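Side-chain contacts in EmGH1 (Erythrobacter marinus, PDB 5Z87), which probably hydrolyses beta-glucosidic bonds, as a member of glycosyl hydrolase family 3: residues L296-V299 with L300-W304; V255-Q258 with N259-P263; L363-E366 with R367-R370; E330-A333 with A334-L338; G350-L353 with M354-Q357. One frame throughout, in Å; residues are numbered along the deposited sequence.

Contact 1: L296-V299 with L300-W304; sequences LNDV and LRDDW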
loop_
_atom_site.group_PDB
_atom_site.type_symbol
_atom_site.label_atom_id
_atom_site.label_comp_id
_atom_site.label_asym_id
_atom_site.label_seq_id
_atom_site.Cartn_x
_atom_site.Cartn_y
_atom_site.Cartn_z
ATOM N N LEU A 296 -5.308 7.376 -22.072
ATOM C CA LEU A 296 -5.068 8.539 -22.924
ATOM C C LEU A 296 -6.003 8.613 -24.133
ATOM O O LEU A 296 -6.143 9.686 -24.725
ATOM C CB LEU A 296 -3.612 8.541 -23.407
ATOM C CG LEU A 296 -2.556 8.741 -22.311
ATOM C CD1 LEU A 296 -1.134 8.717 -22.854
ATOM C CD2 LEU A 296 -2.812 10.045 -21.570
ATOM N N ASN A 297 -6.655 7.518 -24.514
ATOM C CA ASN A 297 -7.549 7.545 -25.664
ATOM C C ASN A 297 -8.979 7.158 -25.311
ATOM O O ASN A 297 -9.893 7.968 -25.498
ATOM C CB ASN A 297 -7.026 6.626 -26.768
ATOM C CG ASN A 297 -7.930 6.638 -27.991
ATOM O OD1 ASN A 297 -7.863 7.559 -28.799
ATOM N ND2 ASN A 297 -8.799 5.636 -28.112
ATOM N N ASP A 298 -9.199 5.931 -24.830
ATOM C CA ASP A 298 -10.559 5.450 -24.618
ATOM C C ASP A 298 -11.309 6.321 -23.622
ATOM O O ASP A 298 -12.463 6.701 -23.858
ATOM C CB ASP A 298 -10.535 3.994 -24.145
ATOM C CG ASP A 298 -9.872 3.062 -25.154
ATOM O OD1 ASP A 298 -9.347 3.558 -26.173
ATOM O OD2 ASP A 298 -9.877 1.834 -24.920
ATOM N N VAL A 299 -10.674 6.637 -22.494
ATOM C CA VAL A 299 -11.327 7.460 -21.482
ATOM C C VAL A 299 -11.268 8.936 -21.861
ATOM O O VAL A 299 -12.287 9.634 -21.863
ATOM C CB VAL A 299 -10.689 7.214 -20.103
ATOM C CG1 VAL A 299 -11.069 8.325 -19.148
ATOM C CG2 VAL A 299 -11.113 5.851 -19.551
ATOM N N LEU A 300 -10.073 9.428 -22.176
ATOM C CA LEU A 300 -9.881 10.867 -22.297
ATOM C C LEU A 300 -10.503 11.398 -23.585
ATOM O O LEU A 300 -11.248 12.379 -23.557
ATOM C CB LEU A 300 -8.395 11.194 -22.218
ATOM C CG LEU A 300 -7.959 12.660 -22.268
ATOM C CD1 LEU A 300 -8.582 13.483 -21.156
ATOM C CD2 LEU A 300 -6.454 12.704 -22.196
ATOM N N ARG A 301 -10.241 10.730 -24.714
ATOM C CA ARG A 301 -10.796 11.143 -26.002
ATOM C C ARG A 301 -12.222 10.639 -26.199
ATOM O O ARG A 301 -13.140 11.428 -26.439
ATOM C CB ARG A 301 -9.900 10.655 -27.147
ATOM C CG ARG A 301 -8.492 11.206 -27.091
ATOM C CD ARG A 301 -8.481 12.725 -27.046
ATOM N NE ARG A 301 -7.119 13.247 -26.910
ATOM C CZ ARG A 301 -6.788 14.528 -27.022
ATOM N NH1 ARG A 301 -5.514 14.875 -26.881
ATOM N NH2 ARG A 301 -7.721 15.458 -27.269
ATOM N N ASP A 302 -12.430 9.323 -26.099
ATOM C CA ASP A 302 -13.720 8.745 -26.472
ATOM C C ASP A 302 -14.776 8.975 -25.399
ATOM O O ASP A 302 -15.882 9.426 -25.703
ATOM C CB ASP A 302 -13.581 7.242 -26.758
ATOM C CG ASP A 302 -12.712 6.944 -27.975
ATOM O OD1 ASP A 302 -12.366 7.885 -28.725
ATOM O OD2 ASP A 302 -12.367 5.757 -28.173
ATOM N N ASP A 303 -14.473 8.645 -24.140
ATOM C CA ASP A 303 -15.494 8.768 -23.099
ATOM C C ASP A 303 -15.763 10.228 -22.757
ATOM O O ASP A 303 -16.918 10.636 -22.614
ATOM C CB ASP A 303 -15.076 8.024 -21.828
ATOM C CG ASP A 303 -15.178 6.511 -21.946
ATOM O OD1 ASP A 303 -15.654 5.979 -22.971
ATOM O OD2 ASP A 303 -14.773 5.847 -20.971
ATOM N N TRP A 304 -14.708 11.024 -22.586
ATOM C CA TRP A 304 -14.869 12.387 -22.085
ATOM C C TRP A 304 -14.921 13.445 -23.176
ATOM O O TRP A 304 -15.321 14.575 -22.886
ATOM C CB TRP A 304 -13.726 12.764 -21.133
ATOM C CG TRP A 304 -13.653 11.947 -19.870
ATOM C CD1 TRP A 304 -14.549 11.008 -19.427
ATOM C CD2 TRP A 304 -12.613 12.003 -18.893
ATOM N NE1 TRP A 304 -14.124 10.478 -18.228
ATOM C CE2 TRP A 304 -12.941 11.074 -17.877
ATOM C CE3 TRP A 304 -11.439 12.752 -18.775
ATOM C CZ2 TRP A 304 -12.127 10.869 -16.760
ATOM C CZ3 TRP A 304 -10.627 12.548 -17.664
ATOM C CH2 TRP A 304 -10.979 11.610 -16.671
HETATM O O HOH W 1 -4.745 11.334 -26.201
#

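Contact 2: V255-Q258 with N259-P263; sequences VEMQ and NVVLP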
loop_
_atom_site.group_PDB
_atom_site.type_symbol
_atom_site.label_atom_id
_atom_site.label_comp_id
_atom_site.label_asym_id
_atom_site.label_seq_id
_atom_site.Cartn_x
_atom_site.Cartn_y
_atom_site.Cartn_z
ATOM N N VAL A 255 -12.628 0.400 -10.853
ATOM C CA VAL A 255 -13.694 1.129 -10.177
ATOM C C VAL A 255 -13.112 2.206 -9.272
ATOM O O VAL A 255 -13.590 3.349 -9.253
ATOM C CB VAL A 255 -14.601 0.157 -9.405
ATOM C CG1 VAL A 255 -15.679 0.920 -8.680
ATOM C CG2 VAL A 255 -15.220 -0.851 -10.372
ATOM N N GLU A 256 -12.071 1.860 -8.514
ATOM C CA GLU A 256 -11.324 2.855 -7.754
ATOM C C GLU A 256 -10.863 4.002 -8.661
ATOM O O GLU A 256 -11.055 5.179 -8.341
ATOM C CB GLU A 256 -10.131 2.178 -7.073
ATOM C CG GLU A 256 -9.239 3.126 -6.276
ATOM C CD GLU A 256 -7.954 2.461 -5.794
ATOM O OE1 GLU A 256 -7.637 1.363 -6.283
ATOM O OE2 GLU A 256 -7.256 3.038 -4.928
ATOM N N MET A 257 -10.290 3.669 -9.821
ATOM C CA MET A 257 -9.838 4.701 -10.754
ATOM C C MET A 257 -10.982 5.624 -11.173
ATOM O O MET A 257 -10.820 6.849 -11.215
ATOM C CB MET A 257 -9.196 4.044 -11.974
ATOM C CG MET A 257 -8.812 5.020 -13.059
ATOM S SD MET A 257 -7.401 6.073 -12.660
ATOM C CE MET A 257 -6.044 4.926 -12.744
ATOM N N GLN A 258 -12.164 5.060 -11.424
ATOM C CA GLN A 258 -13.307 5.849 -11.863
ATOM C C GLN A 258 -13.870 6.737 -10.757
ATOM O O GLN A 258 -14.377 7.828 -11.045
ATOM C CB GLN A 258 -14.409 4.921 -12.396
ATOM C CG GLN A 258 -14.164 4.425 -13.832
ATOM C CD GLN A 258 -14.331 5.539 -14.868
ATOM O OE1 GLN A 258 -15.036 6.512 -14.628
ATOM N NE2 GLN A 258 -13.686 5.394 -16.014
ATOM N N ASN A 259 -13.805 6.302 -9.495
ATOM C CA ASN A 259 -14.478 7.025 -8.423
ATOM C C ASN A 259 -13.546 7.730 -7.448
ATOM O O ASN A 259 -14.030 8.544 -6.652
ATOM C CB ASN A 259 -15.400 6.075 -7.643
ATOM C CG ASN A 259 -16.443 5.434 -8.537
ATOM O OD1 ASN A 259 -17.522 5.974 -8.712
ATOM N ND2 ASN A 259 -16.120 4.272 -9.104
ATOM N N VAL A 260 -12.242 7.443 -7.468
ATOM C CA VAL A 260 -11.267 8.130 -6.613
ATOM C C VAL A 260 -10.389 9.064 -7.427
ATOM O O VAL A 260 -10.353 10.269 -7.182
ATOM C CB VAL A 260 -10.399 7.127 -5.818
ATOM C CG1 VAL A 260 -9.349 7.872 -5.012
ATOM C CG2 VAL A 260 -11.244 6.256 -4.912
ATOM N N VAL A 261 -9.663 8.520 -8.396
ATOM C CA VAL A 261 -8.538 9.222 -9.001
ATOM C C VAL A 261 -9.005 10.154 -10.117
ATOM O O VAL A 261 -8.583 11.314 -10.190
ATOM C CB VAL A 261 -7.510 8.188 -9.503
ATOM C CG1 VAL A 261 -6.363 8.863 -10.212
ATOM C CG2 VAL A 261 -7.008 7.327 -8.330
ATOM N N LEU A 262 -9.879 9.667 -10.993
ATOM C CA LEU A 262 -10.348 10.369 -12.190
ATOM C C LEU A 262 -11.323 11.530 -11.980
ATOM O O LEU A 262 -11.338 12.432 -12.824
ATOM C CB LEU A 262 -11.009 9.373 -13.149
ATOM C CG LEU A 262 -10.075 8.359 -13.808
ATOM C CD1 LEU A 262 -10.861 7.479 -14.766
ATOM C CD2 LEU A 262 -8.917 9.059 -14.523
ATOM N N PRO A 263 -12.179 11.549 -10.952
ATOM C CA PRO A 263 -13.256 12.580 -10.908
ATOM C C PRO A 263 -12.733 14.007 -11.028
ATOM O O PRO A 263 -13.374 14.841 -11.692
ATOM C CB PRO A 263 -13.935 12.331 -9.553
ATOM C CG PRO A 263 -13.759 10.841 -9.345
ATOM C CD PRO A 263 -12.394 10.513 -9.912
#

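Contact 3: L363-E366 with R367-R370; sequences LLEE and RYVR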
loop_
_atom_site.group_PDB
_atom_site.type_symbol
_atom_site.label_atom_id
_atom_site.label_comp_id
_atom_site.label_asym_id
_atom_site.label_seq_id
_atom_site.Cartn_x
_atom_site.Cartn_y
_atom_site.Cartn_z
ATOM N N LEU A 363 7.590 3.225 -40.788
ATOM C CA LEU A 363 7.348 2.593 -39.499
ATOM C C LEU A 363 6.244 3.271 -38.698
ATOM O O LEU A 363 5.947 2.817 -37.588
ATOM C CB LEU A 363 8.646 2.571 -38.687
ATOM C CG LEU A 363 9.808 2.029 -39.514
ATOM C CD1 LEU A 363 11.156 2.371 -38.893
ATOM C CD2 LEU A 363 9.644 0.528 -39.688
ATOM N N LEU A 364 5.633 4.333 -39.229
ATOM C CA LEU A 364 4.641 5.112 -38.496
ATOM C C LEU A 364 3.737 5.831 -39.490
ATOM O O LEU A 364 4.227 6.425 -40.453
ATOM C CB LEU A 364 5.325 6.127 -37.567
ATOM C CG LEU A 364 4.460 7.133 -36.793
ATOM C CD1 LEU A 364 3.472 6.441 -35.848
ATOM C CD2 LEU A 364 5.349 8.098 -36.010
ATOM N N GLU A 365 2.431 5.796 -39.250
ATOM C CA GLU A 365 1.477 6.449 -40.142
ATOM C C GLU A 365 1.457 7.955 -39.897
ATOM O O GLU A 365 1.373 8.410 -38.749
ATOM C CB GLU A 365 0.077 5.869 -39.949
ATOM C CG GLU A 365 -0.086 4.457 -40.498
ATOM C CD GLU A 365 -1.039 3.623 -39.665
ATOM O OE1 GLU A 365 -2.265 3.705 -39.906
ATOM O OE2 GLU A 365 -0.561 2.889 -38.766
ATOM N N GLU A 366 1.504 8.725 -40.988
ATOM C CA GLU A 366 1.584 10.178 -40.871
ATOM C C GLU A 366 0.368 10.748 -40.149
ATOM O O GLU A 366 0.472 11.792 -39.494
ATOM C CB GLU A 366 1.750 10.806 -42.264
ATOM C CG GLU A 366 1.279 12.252 -42.400
ATOM C CD GLU A 366 1.974 12.996 -43.540
ATOM O OE1 GLU A 366 2.740 12.357 -44.298
ATOM O OE2 GLU A 366 1.762 14.227 -43.663
ATOM N N ARG A 367 -0.774 10.055 -40.212
ATOM C CA ARG A 367 -1.985 10.574 -39.594
ATOM C C ARG A 367 -1.847 10.767 -38.078
ATOM O O ARG A 367 -2.589 11.571 -37.506
ATOM C CB ARG A 367 -3.168 9.657 -39.916
ATOM C CG ARG A 367 -3.224 8.363 -39.112
ATOM C CD ARG A 367 -4.530 7.620 -39.376
ATOM N NE ARG A 367 -4.987 6.838 -38.226
ATOM C CZ ARG A 367 -4.733 5.544 -38.059
ATOM N NH1 ARG A 367 -5.188 4.910 -36.986
ATOM N NH2 ARG A 367 -4.019 4.887 -38.965
ATOM N N TYR A 368 -0.914 10.064 -37.419
ATOM C CA TYR A 368 -0.697 10.283 -35.986
ATOM C C TYR A 368 0.019 11.608 -35.736
ATOM O O TYR A 368 -0.289 12.319 -34.771
ATOM C CB TYR A 368 0.091 9.109 -35.387
ATOM C CG TYR A 368 -0.755 7.861 -35.244
ATOM C CD1 TYR A 368 -1.696 7.751 -34.223
ATOM C CD2 TYR A 368 -0.632 6.802 -36.136
ATOM C CE1 TYR A 368 -2.483 6.627 -34.087
ATOM C CE2 TYR A 368 -1.424 5.665 -36.005
ATOM C CZ TYR A 368 -2.348 5.591 -34.977
ATOM O OH TYR A 368 -3.142 4.480 -34.839
ATOM N N VAL A 369 0.974 11.960 -36.599
ATOM C CA VAL A 369 1.597 13.274 -36.511
ATOM C C VAL A 369 0.554 14.362 -36.705
ATOM O O VAL A 369 0.522 15.350 -35.963
ATOM C CB VAL A 369 2.742 13.388 -37.528
ATOM C CG1 VAL A 369 3.300 14.794 -37.530
ATOM C CG2 VAL A 369 3.837 12.392 -37.181
ATOM N N ARG A 370 -0.342 14.176 -37.678
ATOM C CA ARG A 370 -1.369 15.172 -37.971
ATOM C C ARG A 370 -2.405 15.258 -36.850
ATOM O O ARG A 370 -2.867 16.358 -36.508
ATOM C CB ARG A 370 -2.028 14.837 -39.318
ATOM C CG ARG A 370 -3.418 15.421 -39.555
ATOM C CD ARG A 370 -3.365 16.918 -39.687
ATOM N NE ARG A 370 -4.682 17.550 -39.815
ATOM C CZ ARG A 370 -5.157 18.052 -40.958
ATOM N NH1 ARG A 370 -4.427 17.968 -42.067
ATOM N NH2 ARG A 370 -6.358 18.629 -40.996
#

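Contact 4: E330-A333 with A334-L338; sequences EAEA and AIMGL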
loop_
_atom_site.group_PDB
_atom_site.type_symbol
_atom_site.label_atom_id
_atom_site.label_comp_id
_atom_site.label_asym_id
_atom_site.label_seq_id
_atom_site.Cartn_x
_atom_site.Cartn_y
_atom_site.Cartn_z
ATOM N N GLU A 330 14.270 3.757 -28.225
ATOM C CA GLU A 330 13.739 5.117 -28.199
ATOM C C GLU A 330 12.756 5.355 -29.340
ATOM O O GLU A 330 11.702 5.973 -29.137
ATOM C CB GLU A 330 14.884 6.119 -28.238
ATOM C CG GLU A 330 15.874 5.912 -27.117
ATOM C CD GLU A 330 16.868 7.053 -27.026
ATOM O OE1 GLU A 330 17.361 7.487 -28.087
ATOM O OE2 GLU A 330 17.146 7.526 -25.899
ATOM N N ALA A 331 13.060 4.845 -30.537
ATOM C CA ALA A 331 12.115 4.946 -31.650
ATOM C C ALA A 331 10.796 4.255 -31.332
ATOM O O ALA A 331 9.719 4.780 -31.654
ATOM C CB ALA A 331 12.721 4.347 -32.921
ATOM N N GLU A 332 10.857 3.058 -30.721
ATOM C CA GLU A 332 9.622 2.395 -30.322
ATOM C C GLU A 332 8.893 3.179 -29.236
ATOM O O GLU A 332 7.660 3.179 -29.201
ATOM C CB GLU A 332 9.887 0.959 -29.849
ATOM C CG GLU A 332 8.586 0.283 -29.391
ATOM C CD GLU A 332 8.666 -1.238 -29.186
ATOM O OE1 GLU A 332 9.647 -1.734 -28.590
ATOM O OE2 GLU A 332 7.717 -1.937 -29.611
ATOM N N ALA A 333 9.630 3.872 -28.360
ATOM C CA ALA A 333 8.984 4.672 -27.317
ATOM C C ALA A 333 8.203 5.836 -27.919
ATOM O O ALA A 333 7.048 6.087 -27.544
ATOM C CB ALA A 333 10.027 5.189 -26.317
ATOM N N ALA A 334 8.825 6.562 -28.851
ATOM C CA ALA A 334 8.121 7.639 -29.544
ATOM C C ALA A 334 6.832 7.126 -30.169
ATOM O O ALA A 334 5.776 7.755 -30.032
ATOM C CB ALA A 334 9.042 8.265 -30.601
ATOM N N ILE A 335 6.883 5.946 -30.802
ATOM C CA ILE A 335 5.702 5.413 -31.482
ATOM C C ILE A 335 4.613 5.056 -30.477
ATOM O O ILE A 335 3.431 5.362 -30.684
ATOM C CB ILE A 335 6.073 4.201 -32.353
ATOM C CG1 ILE A 335 6.958 4.633 -33.520
ATOM C CG2 ILE A 335 4.799 3.529 -32.890
ATOM C CD1 ILE A 335 7.416 3.471 -34.404
ATOM N N MET A 336 4.988 4.393 -29.375
ATOM C CA MET A 336 4.004 4.040 -28.351
ATOM C C MET A 336 3.330 5.279 -27.767
ATOM O O MET A 336 2.099 5.334 -27.659
ATOM C CB MET A 336 4.668 3.225 -27.244
ATOM C CG MET A 336 4.956 1.795 -27.634
ATOM S SD MET A 336 5.641 0.861 -26.244
ATOM C CE MET A 336 5.965 -0.710 -27.049
ATOM N N GLY A 337 4.123 6.288 -27.378
ATOM C CA GLY A 337 3.533 7.498 -26.818
ATOM C C GLY A 337 2.587 8.208 -27.777
ATOM O O GLY A 337 1.489 8.635 -27.392
ATOM N N LEU A 338 2.997 8.356 -29.036
ATOM C CA LEU A 338 2.165 9.083 -29.993
ATOM C C LEU A 338 0.864 8.337 -30.281
ATOM O O LEU A 338 -0.223 8.933 -30.262
ATOM C CB LEU A 338 2.955 9.331 -31.279
ATOM C CG LEU A 338 2.341 10.365 -32.209
ATOM C CD1 LEU A 338 2.500 11.740 -31.601
ATOM C CD2 LEU A 338 3.007 10.278 -33.589
#

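Contact 5: G350-L353 with M354-Q357; sequences GVYL and MLPQ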
loop_
_atom_site.group_PDB
_atom_site.type_symbol
_atom_site.label_atom_id
_atom_site.label_comp_id
_atom_site.label_asym_id
_atom_site.label_seq_id
_atom_site.Cartn_x
_atom_site.Cartn_y
_atom_site.Cartn_z
ATOM N N GLY A 350 14.292 15.251 -27.562
ATOM C CA GLY A 350 13.313 14.216 -27.295
ATOM C C GLY A 350 13.273 13.129 -28.356
ATOM O O GLY A 350 13.835 13.237 -29.450
ATOM N N VAL A 351 12.581 12.041 -28.018
ATOM C CA VAL A 351 12.426 10.966 -28.986
ATOM C C VAL A 351 11.437 11.354 -30.085
ATOM O O VAL A 351 11.477 10.773 -31.178
ATOM C CB VAL A 351 12.027 9.640 -28.295
ATOM C CG1 VAL A 351 13.076 9.235 -27.272
ATOM C CG2 VAL A 351 10.641 9.733 -27.650
ATOM N N TYR A 352 10.563 12.341 -29.841
ATOM C CA TYR A 352 9.676 12.782 -30.914
ATOM C C TYR A 352 10.424 13.429 -32.074
ATOM O O TYR A 352 9.828 13.615 -33.136
ATOM C CB TYR A 352 8.625 13.762 -30.399
ATOM C CG TYR A 352 7.378 13.101 -29.876
ATOM C CD1 TYR A 352 7.363 11.741 -29.568
ATOM C CD2 TYR A 352 6.215 13.838 -29.675
ATOM C CE1 TYR A 352 6.201 11.119 -29.078
ATOM C CE2 TYR A 352 5.046 13.231 -29.179
ATOM C CZ TYR A 352 5.052 11.870 -28.888
ATOM O OH TYR A 352 3.912 11.279 -28.404
ATOM N N LEU A 353 11.703 13.770 -31.904
ATOM C CA LEU A 353 12.482 14.264 -33.028
ATOM C C LEU A 353 12.650 13.198 -34.107
ATOM O O LEU A 353 12.941 13.537 -35.258
ATOM C CB LEU A 353 13.846 14.769 -32.553
ATOM C CG LEU A 353 13.915 16.207 -31.998
ATOM C CD1 LEU A 353 12.912 16.462 -30.896
ATOM C CD2 LEU A 353 15.308 16.564 -31.492
ATOM N N MET A 354 12.445 11.922 -33.769
ATOM C CA MET A 354 12.502 10.834 -34.739
ATOM C C MET A 354 11.213 10.675 -35.536
ATOM O O MET A 354 11.192 9.889 -36.486
ATOM C CB MET A 354 12.808 9.496 -34.040
ATOM C CG MET A 354 14.137 9.438 -33.295
ATOM S SD MET A 354 14.302 7.922 -32.310
ATOM C CE MET A 354 15.808 8.283 -31.406
ATOM N N LEU A 355 10.139 11.377 -35.169
ATOM C CA LEU A 355 8.847 11.135 -35.811
ATOM C C LEU A 355 8.866 11.347 -37.326
ATOM O O LEU A 355 8.315 10.496 -38.048
ATOM C CB LEU A 355 7.776 12.000 -35.146
ATOM C CG LEU A 355 7.400 11.673 -33.706
ATOM C CD1 LEU A 355 6.252 12.580 -33.264
ATOM C CD2 LEU A 355 7.023 10.204 -33.561
ATOM N N PRO A 356 9.450 12.427 -37.876
ATOM C CA PRO A 356 9.436 12.569 -39.350
ATOM C C PRO A 356 10.143 11.430 -40.064
ATOM O O PRO A 356 9.587 10.853 -41.005
ATOM C CB PRO A 356 10.134 13.922 -39.588
ATOM C CG PRO A 356 9.996 14.662 -38.297
ATOM C CD PRO A 356 10.051 13.607 -37.220
ATOM N N GLN A 357 11.349 11.068 -39.630
ATOM C CA GLN A 357 12.043 9.970 -40.295
ATOM C C GLN A 357 11.305 8.647 -40.129
ATOM O O GLN A 357 11.367 7.796 -41.028
ATOM C CB GLN A 357 13.477 9.851 -39.783
ATOM C CG GLN A 357 14.418 9.129 -40.760
ATOM C CD GLN A 357 14.201 9.561 -42.216
ATOM O OE1 GLN A 357 14.365 10.735 -42.560
ATOM N NE2 GLN A 357 13.804 8.612 -43.066
HETATM O O HOH W 2 13.252 12.412 -37.788
#

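Contact 1: L296-V299 with L300-W304
Val299 and Trp304 run side by side, and the valine methyl CG1 rests over one face of the indole in a CH-pi contact, 3.8 Å from the centroid of the six-membered ring. Setting CG1 anti to the backbone N (chi1 164°) aims this branch at the ring. Were Trp304 an alanine, Val299 CG1 would probably lose its aromatic platform and a gap would open against Phe265 and Ile269 of helix 263-270, which the indole also touches.

Among the backbone bonds, Trp304 N reaches Val299 O and Asp302 N reaches Asn297 O, each at 2.9 Å and each five residues back, the mark of pi-type turns. They widen the end of helix 293-303, which precedes strand 309-311 of the parallel sheet in this TIM-barrel-clan domain. Asn297 O takes a second donor, Arg301 N, from above its carbonyl plane.

Asn297 ND2 gives Asp298 OD1 a 2.9 Å bond in its own amide plane; this probably eases the approach of Asp298 OD1 to Asp302 OD2, two like charges 4.2 Å apart. A water joins Leu296 O to Arg301 NE at the guanidinium edge, while Arg301 NH1 salt-bridges Asp343 and NH2 bonds Phe306 O.

Contact 2: V255-Q258 with N259-P263
The carbonyl O of Val255 is gripped twice by Asn259. The backbone N comes in at 3.0 Å as an ordinary helical bond, while the side-chain ND2 approaches at 2.7 Å, tilted from the carbonyl plane although the oxygen lies close to the plane of the asparagine amide. With CG beside its backbone N (chi1 -59°), the short side chain folds back along the helix and brings ND2 also to 3.4 Å from Val255 CG1. The other end of the amide is satisfied too, since OD1 accepts from Arg753 N. A leucine in place of Asn259 would probably leave Val255 O with its backbone donor but without the second grip, and Arg753 N without its acceptor.

Further along, Glu256 O accepts from Val260 N at 2.7 Å and only weakly from Asn259 N. Met257 O skips to Leu262 N, five residues on, at 3.0 Å, so the helix 254-261 widens just before the proline, which has no N-H to give. Apolar groups fill this wider turn: Met257 bends at chi2 and chi3 to set CG 3.6 Å from Leu262 CD1, and its SD lies 3.8 Å from Val261 CB.

The opening of the helix faces the second subunit, where Asp285 of that subunit accepts from the backbone N of Val255 and Glu256, and Glu256 OE1 meets its His251 as well as Gly253 N of its own chain. A carboxylate receiving the first N-H groups probably complements the positive end of the helix dipole, tying this helix to the dimer interface.

Contact 3: L363-E366 with R367-R370
Glu365 and Tyr368 lie side by side and point the same way. Glu365 CB is 4.0 Å from Tyr368 CD2, and the glutamate's carbonyl O sits at the ring edge, close to its plane. That oxygen also accepts Tyr368 N at 3.1 Å, with the donor well above the carbonyl plane, as suits a tight turn between residues three apart. Leu364 crosses the tyrosine side chain at an angle and brings its methyl CD1 to the same ring carbon, 4.1 Å from Tyr368 CD2. In the leucine, CG lies opposite the backbone N (chi1 175°), and this carries the branched end to the tyrosine and to Leu338 and Arg339 of helix 330-340.

Arg367 follows its own course. Its CG is wedged between the backbone N and the carbonyl carbon (chi1 77°), and the chain runs back beside Glu365, so that the guanidinium lies with Tyr368 CE2 3.8 Å above the centre of one face. The model pairs this group with the Glu365 carboxylate as a salt bridge, but the oxygen and nitrogen are placed too close, so its details are doubtful.

Where helix 366-382 begins, Glu366 O accepts Arg370 N at 3.1 Å, in the carbonyl plane. Arg370 sends its own charge onward to Glu374, one turn along, and to Asn52. The chemistry thus divides: apolar Leu364 and Val369 face the neighbouring helices, whereas the long, charged chains of Glu365 and Arg367 suit an exposed helix start, where opposite charges lie near each other though their exact pairing is unsure.

Contact 4: E330-A333 with A334-L338
Gly337 N donates to Ala333 O in an almost perfectly straight bond, 2.9 Å long with an N-H...O angle of 177°. Met336 N reaches Glu332 O at the same 2.9 Å, and Ala334 N and Ile335 N take Glu330 O and Ala331 O in turn, which is the regular four-residue ladder of an alpha helix.

Above this ladder the principal side-chain meeting is between Glu332 and Met336, one turn apart and crossing at a slant. The methionine is extended beyond CG, and its terminal methyl CE comes 3.3 Å from Glu332 OE2 and 3.7 Å from Glu332 CG, lying against the carboxylate and the chain that carries it. Glu332 has CG opposite its own backbone N (chi1 178°) and an extended chain; its OE1 accepts from Gly328 N, just before the helix, and its backbone N is taken by Ser329 OG.

Helix 330-340 belongs to the N-terminal domain of the family 3 glycosidases, assigned to the TIM-barrel clan, and its small residues suit close approach of other elements. Ala331 and Ala334 meet Leu358 and Leu355 of helix 355-360, while Ala333 packs on His321. Ile335 keeps CG1 beside its backbone N, 3.3 Å from Ala331 O, so the methylene lies along the helix surface. At the first turn Glu330 OE2 forms a salt bridge with Arg318.

Contact 5: G350-L353 with M354-Q357
Met354 N donates to Val351 O and Leu355 N to Tyr352 O, both at 3.0 Å and both fairly straight, the second with an N-H...O angle of 164°. Each joins residues three apart, and each donor stands well above the carbonyl plane, the steep approach expected of a 3-10 turn. A glutamate steadies its start: Glu345 accepts from Val351 N and Tyr352 N through its two carboxylate oxygens.

The next carbonyl, Leu353 O, cannot be met by Pro356, which lacks an N-H; the proline CD lies 3.5 Å away instead. A water fills the need, giving a 2.8 Å bond to Leu353 O and accepting Gln357 N at 3.0 Å. It spans the four-residue step of an alpha helix, and so the 3-10 segment 351-353 passes into helix 355-360. This is a helix start in which a proline sits in the first turn, where its missing donor costs little and its ring restrains the backbone; Pro356 also touches Asp57 and Ala60 of helix 56-61.

Beyond these bonds comes the packing. Leu355 keeps CG beside its backbone N (chi1 -68°) and runs alongside Tyr352, laying its methyl CD1 over one ring face, 3.9 Å from the centroid, as a CH-pi contact shifted toward the rim; the closest ring atom is Tyr352 CG, at 3.6 Å. The tyrosine's far end is pinned as well, its hydroxyl hydrogen-bonded to Val342 O, so an aromatic with a polar tip suits this buried place. Met354 stretches out from the turn, its CB 3.4 Å from Val351 O and its chain against Glu330.

Along the chain the order is contact 2, contact 1, contact 4, contact 5 and contact 3, all within the N-terminal domain of the TIM-barrel clan. Contacts 3, 4 and 5 cluster, their centres about 9 to 12 Å apart: helices 330-340, 355-360 and 366-382 meet through Leu338, Leu355 and Tyr368, with Leu364 of the intervening loop between them, while Tyr352 packs beside Leu338 and Gly337. Contacts 1 and 2, with centres about 14 Å apart, touch where Trp304 meets Leu262. Contact 2 lies about 28 to 34 Å between centres from contacts 3, 4 and 5, near the second subunit. Helices of one domain thus pack locally, with one end reaching the dimer interface.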